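Chorismate synthase (Campylobacter jejuni, PDB 1SQ1) probably catalyses the last step of chorismate biosynthesis, the reduced-FMN-dependent elimination of phosphate from 5-enolpyruvylshikimate-3-phosphate. Local coordinates at residues A[40-45]-A[335-340]; A[166-171]-A[179-184]. One frame throughout, in Å; residues are numbered along the deposited sequence.

Interaction 1 (A[40-45]-A[335-340]); sequences QNELDK and MVRLVL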
ATOM      1  N   GLN A  40       0.153 -10.499 -28.329  1.00 84.95           N
ATOM      2  CA  GLN A  40      -0.994 -10.673 -29.199  1.00 84.85           C
ATOM      3  C   GLN A  40      -1.433 -12.127 -29.298  1.00 84.72           C
ATOM      4  O   GLN A  40      -2.622 -12.408 -29.409  1.00 83.61           O
ATOM      5  CB  GLN A  40      -0.688 -10.125 -30.587  1.00 85.69           C
ATOM      6  CG  GLN A  40      -1.907 -10.043 -31.475  1.00 87.88           C
ATOM      7  CD  GLN A  40      -2.990  -9.156 -30.888  1.00 89.73           C
ATOM      8  OE1 GLN A  40      -2.783  -7.956 -30.687  1.00 90.20           O
ATOM      9  NE2 GLN A  40      -4.153  -9.744 -30.603  1.00 89.73           N
ATOM     10  N   ASN A  41      -0.482 -13.055 -29.256  1.00 85.09           N
ATOM     11  CA  ASN A  41      -0.830 -14.469 -29.339  1.00 85.82           C
ATOM     12  C   ASN A  41      -1.537 -14.960 -28.095  1.00 85.90           C
ATOM     13  O   ASN A  41      -2.515 -15.696 -28.178  1.00 87.11           O
ATOM     14  CB  ASN A  41       0.408 -15.334 -29.568  1.00 86.31           C
ATOM     15  CG  ASN A  41       0.942 -15.215 -30.968  1.00 87.65           C
ATOM     16  OD1 ASN A  41       0.175 -15.174 -31.932  1.00 88.09           O
ATOM     17  ND2 ASN A  41       2.263 -15.175 -31.098  1.00 87.88           N
ATOM     18  N   GLU A  42      -1.036 -14.556 -26.937  1.00 85.61           N
ATOM     19  CA  GLU A  42      -1.631 -14.987 -25.690  1.00 84.55           C
ATOM     20  C   GLU A  42      -3.076 -14.532 -25.642  1.00 84.26           C
ATOM     21  O   GLU A  42      -3.956 -15.283 -25.223  1.00 84.21           O
ATOM     22  CB  GLU A  42      -0.862 -14.414 -24.503  1.00 84.53           C
ATOM     23  CG  GLU A  42      -0.914 -15.302 -23.279  1.00 85.38           C
ATOM     24  CD  GLU A  42      -0.140 -16.601 -23.468  1.00 85.93           C
ATOM     25  OE1 GLU A  42      -0.193 -17.467 -22.571  1.00 86.27           O
ATOM     26  OE2 GLU A  42       0.531 -16.759 -24.508  1.00 87.34           O
ATOM     27  N   LEU A  43      -3.330 -13.305 -26.082  1.00 83.67           N
ATOM     28  CA  LEU A  43      -4.694 -12.794 -26.072  1.00 84.18           C
ATOM     29  C   LEU A  43      -5.612 -13.662 -26.938  1.00 84.96           C
ATOM     30  O   LEU A  43      -6.811 -13.770 -26.664  1.00 84.91           O
ATOM     31  CB  LEU A  43      -4.735 -11.333 -26.548  1.00 81.48           C
ATOM     32  CG  LEU A  43      -4.380 -10.258 -25.519  1.00 79.46           C
ATOM     33  CD1 LEU A  43      -4.431  -8.892 -26.165  1.00 79.05           C
ATOM     34  CD2 LEU A  43      -5.355 -10.321 -24.357  1.00 79.86           C
ATOM     35  N   ASP A  44      -5.044 -14.294 -27.965  1.00 85.76           N
ATOM     36  CA  ASP A  44      -5.824 -15.146 -28.862  1.00 87.42           C
ATOM     37  C   ASP A  44      -6.144 -16.512 -28.260  1.00 88.86           C
ATOM     38  O   ASP A  44      -7.009 -17.236 -28.764  1.00 89.23           O
ATOM     39  CB  ASP A  44      -5.106 -15.325 -30.208  1.00 86.48           C
ATOM     40  CG  ASP A  44      -5.020 -14.027 -31.005  1.00 86.50           C
ATOM     41  OD1 ASP A  44      -5.954 -13.197 -30.920  1.00 86.35           O
ATOM     42  OD2 ASP A  44      -4.028 -13.842 -31.736  1.00 85.97           O
ATOM     43  N   LYS A  45      -5.451 -16.863 -27.180  1.00 90.83           N
ATOM     44  CA  LYS A  45      -5.691 -18.139 -26.517  1.00 91.28           C
ATOM     45  C   LYS A  45      -7.013 -18.097 -25.757  1.00 92.51           C
ATOM     46  O   LYS A  45      -7.806 -19.038 -25.841  1.00 92.84           O
ATOM     47  CB  LYS A  45      -4.546 -18.487 -25.559  1.00 90.48           C
ATOM     48  CG  LYS A  45      -3.416 -19.277 -26.202  1.00 88.81           C
ATOM     49  CD  LYS A  45      -2.559 -19.961 -25.148  1.00 89.02           C
ATOM     50  CE  LYS A  45      -1.570 -20.929 -25.777  1.00 88.68           C
ATOM     51  NZ  LYS A  45      -0.760 -21.651 -24.754  1.00 89.23           N
HETATM   52  N   MSE A 335      -2.225 -14.601 -14.279  1.00 56.41           N
HETATM   53  CA  MSE A 335      -2.152 -14.252 -12.868  1.00 57.52           C
HETATM   54  C   MSE A 335      -0.904 -14.798 -12.183  1.00 57.62           C
HETATM   55  O   MSE A 335      -0.248 -14.080 -11.420  1.00 58.23           O
HETATM   56  CB  MSE A 335      -3.395 -14.743 -12.111  1.00 59.46           C
HETATM   57  CG  MSE A 335      -4.698 -14.072 -12.501  1.00 62.04           C
HETATM   58 SE   MSE A 335      -4.613 -12.135 -12.567  1.00 74.18          SE
HETATM   59  CE  MSE A 335      -4.313 -11.720 -10.692  1.00 65.35           C
ATOM     60  N   VAL A 336      -0.574 -16.061 -12.430  1.00 56.67           N
ATOM     61  CA  VAL A 336       0.611 -16.630 -11.798  1.00 56.27           C
ATOM     62  C   VAL A 336       1.843 -15.932 -12.354  1.00 56.39           C
ATOM     63  O   VAL A 336       2.878 -15.844 -11.699  1.00 57.42           O
ATOM     64  CB  VAL A 336       0.721 -18.143 -12.043  1.00 55.82           C
ATOM     65  CG1 VAL A 336       2.006 -18.665 -11.438  1.00 54.64           C
ATOM     66  CG2 VAL A 336      -0.474 -18.852 -11.418  1.00 54.47           C
ATOM     67  N   ARG A 337       1.708 -15.401 -13.559  1.00 56.20           N
ATOM     68  CA  ARG A 337       2.796 -14.694 -14.200  1.00 55.11           C
ATOM     69  C   ARG A 337       3.026 -13.410 -13.417  1.00 54.52           C
ATOM     70  O   ARG A 337       4.119 -13.199 -12.888  1.00 55.39           O
ATOM     71  CB  ARG A 337       2.424 -14.342 -15.633  1.00 57.10           C
ATOM     72  CG  ARG A 337       3.507 -14.617 -16.638  1.00 58.10           C
ATOM     73  CD  ARG A 337       3.330 -15.978 -17.301  1.00 58.52           C
ATOM     74  NE  ARG A 337       2.367 -15.954 -18.401  1.00 58.44           N
ATOM     75  CZ  ARG A 337       2.401 -16.821 -19.413  1.00 60.08           C
ATOM     76  NH1 ARG A 337       3.352 -17.759 -19.450  1.00 61.47           N
ATOM     77  NH2 ARG A 337       1.492 -16.773 -20.379  1.00 57.03           N
ATOM     78  N   LEU A 338       1.992 -12.565 -13.343  1.00 51.40           N
ATOM     79  CA  LEU A 338       2.078 -11.288 -12.631  1.00 49.22           C
ATOM     80  C   LEU A 338       2.696 -11.442 -11.246  1.00 49.21           C
ATOM     81  O   LEU A 338       3.619 -10.714 -10.879  1.00 48.61           O
ATOM     82  CB  LEU A 338       0.695 -10.655 -12.505  1.00 47.29           C
ATOM     83  CG  LEU A 338       0.070 -10.109 -13.799  1.00 46.93           C
ATOM     84  CD1 LEU A 338      -1.425 -10.102 -13.636  1.00 45.09           C
ATOM     85  CD2 LEU A 338       0.570  -8.705 -14.122  1.00 45.79           C
ATOM     86  N   VAL A 339       2.193 -12.395 -10.474  1.00 49.11           N
ATOM     87  CA  VAL A 339       2.733 -12.612  -9.142  1.00 48.29           C
ATOM     88  C   VAL A 339       4.242 -12.879  -9.193  1.00 49.09           C
ATOM     89  O   VAL A 339       5.023 -12.116  -8.621  1.00 48.79           O
ATOM     90  CB  VAL A 339       2.040 -13.793  -8.447  1.00 47.31           C
ATOM     91  CG1 VAL A 339       2.594 -13.966  -7.046  1.00 45.47           C
ATOM     92  CG2 VAL A 339       0.543 -13.551  -8.399  1.00 47.76           C
ATOM     93  N   LEU A 340       4.659 -13.950  -9.876  1.00 49.33           N
ATOM     94  CA  LEU A 340       6.089 -14.281  -9.958  1.00 48.23           C
ATOM     95  C   LEU A 340       6.965 -13.112 -10.412  1.00 49.25           C
ATOM     96  O   LEU A 340       8.025 -12.871  -9.831  1.00 50.91           O
ATOM     97  CB  LEU A 340       6.328 -15.478 -10.879  1.00 42.65           C
ATOM     98  CG  LEU A 340       5.994 -16.838 -10.255  1.00 40.30           C
ATOM     99  CD1 LEU A 340       6.236 -17.926 -11.266  1.00 32.81           C
ATOM    100  CD2 LEU A 340       6.815 -17.062  -8.994  1.00 33.32           C
TER
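E42 and R337 reach toward each other from opposite directions and meet at a single pair of atoms, bridging two helices; across the two segments the nearest CA atoms, those of E42 and R337, are 12.3 Å apart. On the E42 side, CB points toward helix 325-346 but makes no contact there itself. With CG anti to the backbone N (chi1 -150°) and a bend at chi2, the chain leads outward to the arginine: CG comes within 4.0 Å of R337 NH2, and CD within 3.5 Å of the same nitrogen. The tip does the work, for OE1 lies 2.9 Å from R337 NH2 and forms a salt bridge with it. OE1 sits at the edge of the guanidinium, in its plane, but the carboxylate is turned 61° out of that plane. The meeting therefore joins one oxygen to one nitrogen, not the paired, coplanar kind in which both oxygens face two nitrogens. The hydrogen bond within it is weak, with an N-H...O angle of 118°, so the attraction is probably mainly electrostatic. R337 supplies its share of the span with a chain bent at chi2 and chi3, lying against A139 and L142 of helix 128-143. The ammonium of K45, its NZ 4.7 Å from E42 OE1, may add to the positive field around the carboxylate. L43, one residue along from E42, also rests on helix 128-143, at V132, so that helix touches both helices, through R337 on one and L43 on the other. Such a salt bridge between helices suits the helical core of the chorismate synthase fold, a beta-alpha-beta sandwich in which helices are held between two antiparallel sheets.

Interaction 2 (A[166-171]-A[179-184]); sequences EEFDFE and FCLDPK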
ATOM      1  N   GLU A 166       3.710 -34.361 -12.987  1.00 89.94           N
ATOM      2  CA  GLU A 166       4.754 -34.177 -13.991  1.00 89.75           C
ATOM      3  C   GLU A 166       4.579 -35.179 -15.139  1.00 87.72           C
ATOM      4  O   GLU A 166       5.552 -35.595 -15.763  1.00 86.64           O
ATOM      5  CB  GLU A 166       6.140 -34.345 -13.337  1.00 91.83           C
ATOM      6  CG  GLU A 166       6.335 -33.603 -11.980  1.00 94.37           C
ATOM      7  CD  GLU A 166       6.582 -32.092 -12.106  1.00 94.43           C
ATOM      8  OE1 GLU A 166       5.950 -31.454 -12.977  1.00 95.78           O
ATOM      9  OE2 GLU A 166       7.390 -31.546 -11.311  1.00 91.76           O
ATOM     10  N   GLU A 167       3.328 -35.547 -15.419  1.00 86.75           N
ATOM     11  CA  GLU A 167       3.016 -36.502 -16.481  1.00 83.95           C
ATOM     12  C   GLU A 167       2.004 -35.963 -17.489  1.00 81.07           C
ATOM     13  O   GLU A 167       1.795 -36.552 -18.547  1.00 78.83           O
ATOM     14  CB  GLU A 167       2.485 -37.793 -15.871  1.00 85.43           C
ATOM     15  CG  GLU A 167       2.477 -38.958 -16.825  1.00 88.82           C
ATOM     16  CD  GLU A 167       2.179 -40.264 -16.124  1.00 90.90           C
ATOM     17  OE1 GLU A 167       2.876 -40.575 -15.134  1.00 91.52           O
ATOM     18  OE2 GLU A 167       1.254 -40.978 -16.562  1.00 92.80           O
ATOM     19  N   PHE A 168       1.369 -34.849 -17.143  1.00 79.29           N
ATOM     20  CA  PHE A 168       0.393 -34.223 -18.021  1.00 78.28           C
ATOM     21  C   PHE A 168       1.114 -33.733 -19.271  1.00 78.11           C
ATOM     22  O   PHE A 168       2.200 -33.159 -19.185  1.00 78.07           O
ATOM     23  CB  PHE A 168      -0.289 -33.039 -17.320  1.00 77.10           C
ATOM     24  CG  PHE A 168      -1.153 -33.428 -16.148  1.00 74.44           C
ATOM     25  CD1 PHE A 168      -0.775 -33.112 -14.850  1.00 73.99           C
ATOM     26  CD2 PHE A 168      -2.359 -34.090 -16.345  1.00 72.95           C
ATOM     27  CE1 PHE A 168      -1.590 -33.451 -13.768  1.00 72.66           C
ATOM     28  CE2 PHE A 168      -3.171 -34.429 -15.268  1.00 70.99           C
ATOM     29  CZ  PHE A 168      -2.786 -34.107 -13.983  1.00 70.46           C
ATOM     30  N   ASP A 169       0.500 -33.940 -20.430  1.00 77.38           N
ATOM     31  CA  ASP A 169       1.110 -33.541 -21.687  1.00 77.60           C
ATOM     32  C   ASP A 169       0.864 -32.091 -22.062  1.00 77.06           C
ATOM     33  O   ASP A 169      -0.196 -31.747 -22.579  1.00 76.72           O
ATOM     34  CB  ASP A 169       0.603 -34.433 -22.813  1.00 80.36           C
ATOM     35  CG  ASP A 169       1.541 -34.456 -23.995  1.00 82.83           C
ATOM     36  OD1 ASP A 169       1.986 -33.364 -24.420  1.00 83.16           O
ATOM     37  OD2 ASP A 169       1.829 -35.567 -24.497  1.00 84.74           O
ATOM     38  N   PHE A 170       1.855 -31.243 -21.822  1.00 77.07           N
ATOM     39  CA  PHE A 170       1.729 -29.834 -22.154  1.00 78.11           C
ATOM     40  C   PHE A 170       1.889 -29.624 -23.648  1.00 80.48           C
ATOM     41  O   PHE A 170       1.384 -28.652 -24.207  1.00 81.30           O
ATOM     42  CB  PHE A 170       2.770 -29.016 -21.393  1.00 75.06           C
ATOM     43  CG  PHE A 170       2.314 -28.588 -20.034  1.00 73.24           C
ATOM     44  CD1 PHE A 170       1.498 -27.479 -19.886  1.00 73.21           C
ATOM     45  CD2 PHE A 170       2.672 -29.311 -18.904  1.00 72.76           C
ATOM     46  CE1 PHE A 170       1.042 -27.102 -18.635  1.00 74.35           C
ATOM     47  CE2 PHE A 170       2.222 -28.943 -17.647  1.00 72.59           C
ATOM     48  CZ  PHE A 170       1.407 -27.836 -17.511  1.00 74.14           C
ATOM     49  N   GLU A 171       2.607 -30.532 -24.295  1.00 83.82           N
ATOM     50  CA  GLU A 171       2.809 -30.440 -25.735  1.00 86.26           C
ATOM     51  C   GLU A 171       1.430 -30.610 -26.360  1.00 86.96           C
ATOM     52  O   GLU A 171       1.008 -29.826 -27.213  1.00 86.97           O
ATOM     53  CB  GLU A 171       3.756 -31.549 -26.187  1.00 87.61           C
ATOM     54  CG  GLU A 171       5.156 -31.424 -25.592  1.00 91.43           C
ATOM     55  CD  GLU A 171       6.078 -30.546 -26.430  1.00 93.63           C
ATOM     56  OE1 GLU A 171       6.426 -30.964 -27.559  1.00 94.79           O
ATOM     57  OE2 GLU A 171       6.453 -29.444 -25.961  1.00 92.97           O
ATOM     58  N   PHE A 179      -6.980 -27.187 -24.252  1.00 66.65           N
ATOM     59  CA  PHE A 179      -5.795 -27.246 -23.396  1.00 64.76           C
ATOM     60  C   PHE A 179      -5.710 -28.524 -22.566  1.00 65.47           C
ATOM     61  O   PHE A 179      -5.127 -28.531 -21.482  1.00 66.83           O
ATOM     62  CB  PHE A 179      -5.755 -26.025 -22.466  1.00 61.67           C
ATOM     63  CG  PHE A 179      -5.986 -24.713 -23.176  1.00 59.30           C
ATOM     64  CD1 PHE A 179      -7.088 -23.917 -22.857  1.00 57.04           C
ATOM     65  CD2 PHE A 179      -5.125 -24.285 -24.188  1.00 57.70           C
ATOM     66  CE1 PHE A 179      -7.331 -22.722 -23.534  1.00 54.92           C
ATOM     67  CE2 PHE A 179      -5.363 -23.090 -24.870  1.00 54.90           C
ATOM     68  CZ  PHE A 179      -6.468 -22.309 -24.542  1.00 54.36           C
ATOM     69  N   CYS A 180      -6.282 -29.603 -23.086  1.00 65.11           N
ATOM     70  CA  CYS A 180      -6.270 -30.895 -22.411  1.00 65.08           C
ATOM     71  C   CYS A 180      -4.840 -31.330 -22.074  1.00 65.24           C
ATOM     72  O   CYS A 180      -3.938 -31.163 -22.889  1.00 65.69           O
ATOM     73  CB  CYS A 180      -6.933 -31.944 -23.312  1.00 65.59           C
ATOM     74  SG  CYS A 180      -7.001 -33.625 -22.622  1.00 64.46           S
ATOM     75  N   LEU A 181      -4.644 -31.886 -20.877  1.00 65.83           N
ATOM     76  CA  LEU A 181      -3.327 -32.362 -20.427  1.00 66.30           C
ATOM     77  C   LEU A 181      -3.247 -33.891 -20.376  1.00 66.15           C
ATOM     78  O   LEU A 181      -2.200 -34.454 -20.061  1.00 65.55           O
ATOM     79  CB  LEU A 181      -2.989 -31.802 -19.035  1.00 65.44           C
ATOM     80  CG  LEU A 181      -2.775 -30.292 -18.897  1.00 64.64           C
ATOM     81  CD1 LEU A 181      -2.530 -29.940 -17.442  1.00 64.41           C
ATOM     82  CD2 LEU A 181      -1.600 -29.865 -19.754  1.00 63.65           C
ATOM     83  N   ASP A 182      -4.363 -34.550 -20.669  1.00 67.49           N
ATOM     84  CA  ASP A 182      -4.443 -36.008 -20.680  1.00 69.43           C
ATOM     85  C   ASP A 182      -5.127 -36.381 -21.994  1.00 71.72           C
ATOM     86  O   ASP A 182      -6.349 -36.355 -22.092  1.00 73.27           O
ATOM     87  CB  ASP A 182      -5.281 -36.516 -19.497  1.00 68.39           C
ATOM     88  CG  ASP A 182      -5.036 -37.986 -19.201  1.00 69.04           C
ATOM     89  OD1 ASP A 182      -5.711 -38.558 -18.320  1.00 68.60           O
ATOM     90  OD2 ASP A 182      -4.152 -38.574 -19.845  1.00 70.36           O
ATOM     91  N   PRO A 183      -4.341 -36.730 -23.024  1.00 73.51           N
ATOM     92  CA  PRO A 183      -4.857 -37.104 -24.349  1.00 73.72           C
ATOM     93  C   PRO A 183      -5.866 -38.253 -24.376  1.00 73.35           C
ATOM     94  O   PRO A 183      -6.610 -38.412 -25.346  1.00 72.26           O
ATOM     95  CB  PRO A 183      -3.584 -37.422 -25.136  1.00 74.32           C
ATOM     96  CG  PRO A 183      -2.639 -37.910 -24.067  1.00 74.57           C
ATOM     97  CD  PRO A 183      -2.881 -36.918 -22.960  1.00 74.47           C
ATOM     98  N   LYS A 184      -5.892 -39.039 -23.306  1.00 73.76           N
ATOM     99  CA  LYS A 184      -6.806 -40.170 -23.205  1.00 73.99           C
ATOM    100  C   LYS A 184      -8.225 -39.713 -22.834  1.00 73.38           C
ATOM    101  O   LYS A 184      -9.203 -40.439 -23.051  1.00 74.34           O
ATOM    102  CB  LYS A 184      -6.277 -41.166 -22.167  1.00 75.24           C
ATOM    103  CG  LYS A 184      -7.219 -42.322 -21.846  1.00 78.82           C
ATOM    104  CD  LYS A 184      -7.545 -43.188 -23.069  1.00 79.98           C
ATOM    105  CE  LYS A 184      -8.441 -44.365 -22.671  1.00 79.97           C
ATOM    106  NZ  LYS A 184      -8.652 -45.354 -23.762  1.00 79.66           N
TER
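D169 and L181 bring their backbones together, CA atoms 4.8 Å apart. The amide N of D169 donates to L181 O over 2.8 Å at an N-H...O angle of 153°. The same oxygen lies at the edge of the F168 ring, in the plane of the ring, 3.7 Å from F168 CD2. L181 carries most of the side-chain contact: its CB and CD1 lie against F168, whose chain crosses it at about a right angle, with L181 CB 3.4 Å from F168 CB. CD2 turns to the F170 ring: it stands over one face, 4.0 Å from the centroid and 13° off the normal, a CH-pi contact of methyl on ring. F170 starts out pointing away from 179-184, yet with CG beside its own backbone N (chi1 -87°) the ring turns its face to L181 CD2. At the margin, D169 CB approaches P183 CD at 4.3 Å. Behind these, F168 meets the rings of F154 and F208, and L181 pairs by backbone hydrogen bonds with V153, so the contact rests on the sheet containing strands 148-156 and 205-212. The carboxylate of D169 is engaged elsewhere: OD1 accepts from the backbone N of F172. The whole is an N-capped short helix, 170-175, whose entering and leaving chains are clasped by one backbone bond and a leucine that touches two phenylalanines on adjoining sides.

Helix 325-346 connects the two contacts. It carries R337 of interaction 1, while two to three turns earlier V326, S329 and V330 receive the ring of F179, from the 179-184 segment of interaction 2. That ring also reaches the other helix of interaction 1, F179 CZ packing at 3.8 Å from K45 O. The contact centres are about 19 Å apart, interaction 1 being deep, about 7 Å from the centre of the chain, and interaction 2 farther out at about 17 Å. Interaction 1 is the nearer to function: the side chain of E42 is about 8 Å from that of R46, a predicted NADP-binding residue, whereas interaction 2 lies away from the predicted cofactor sites.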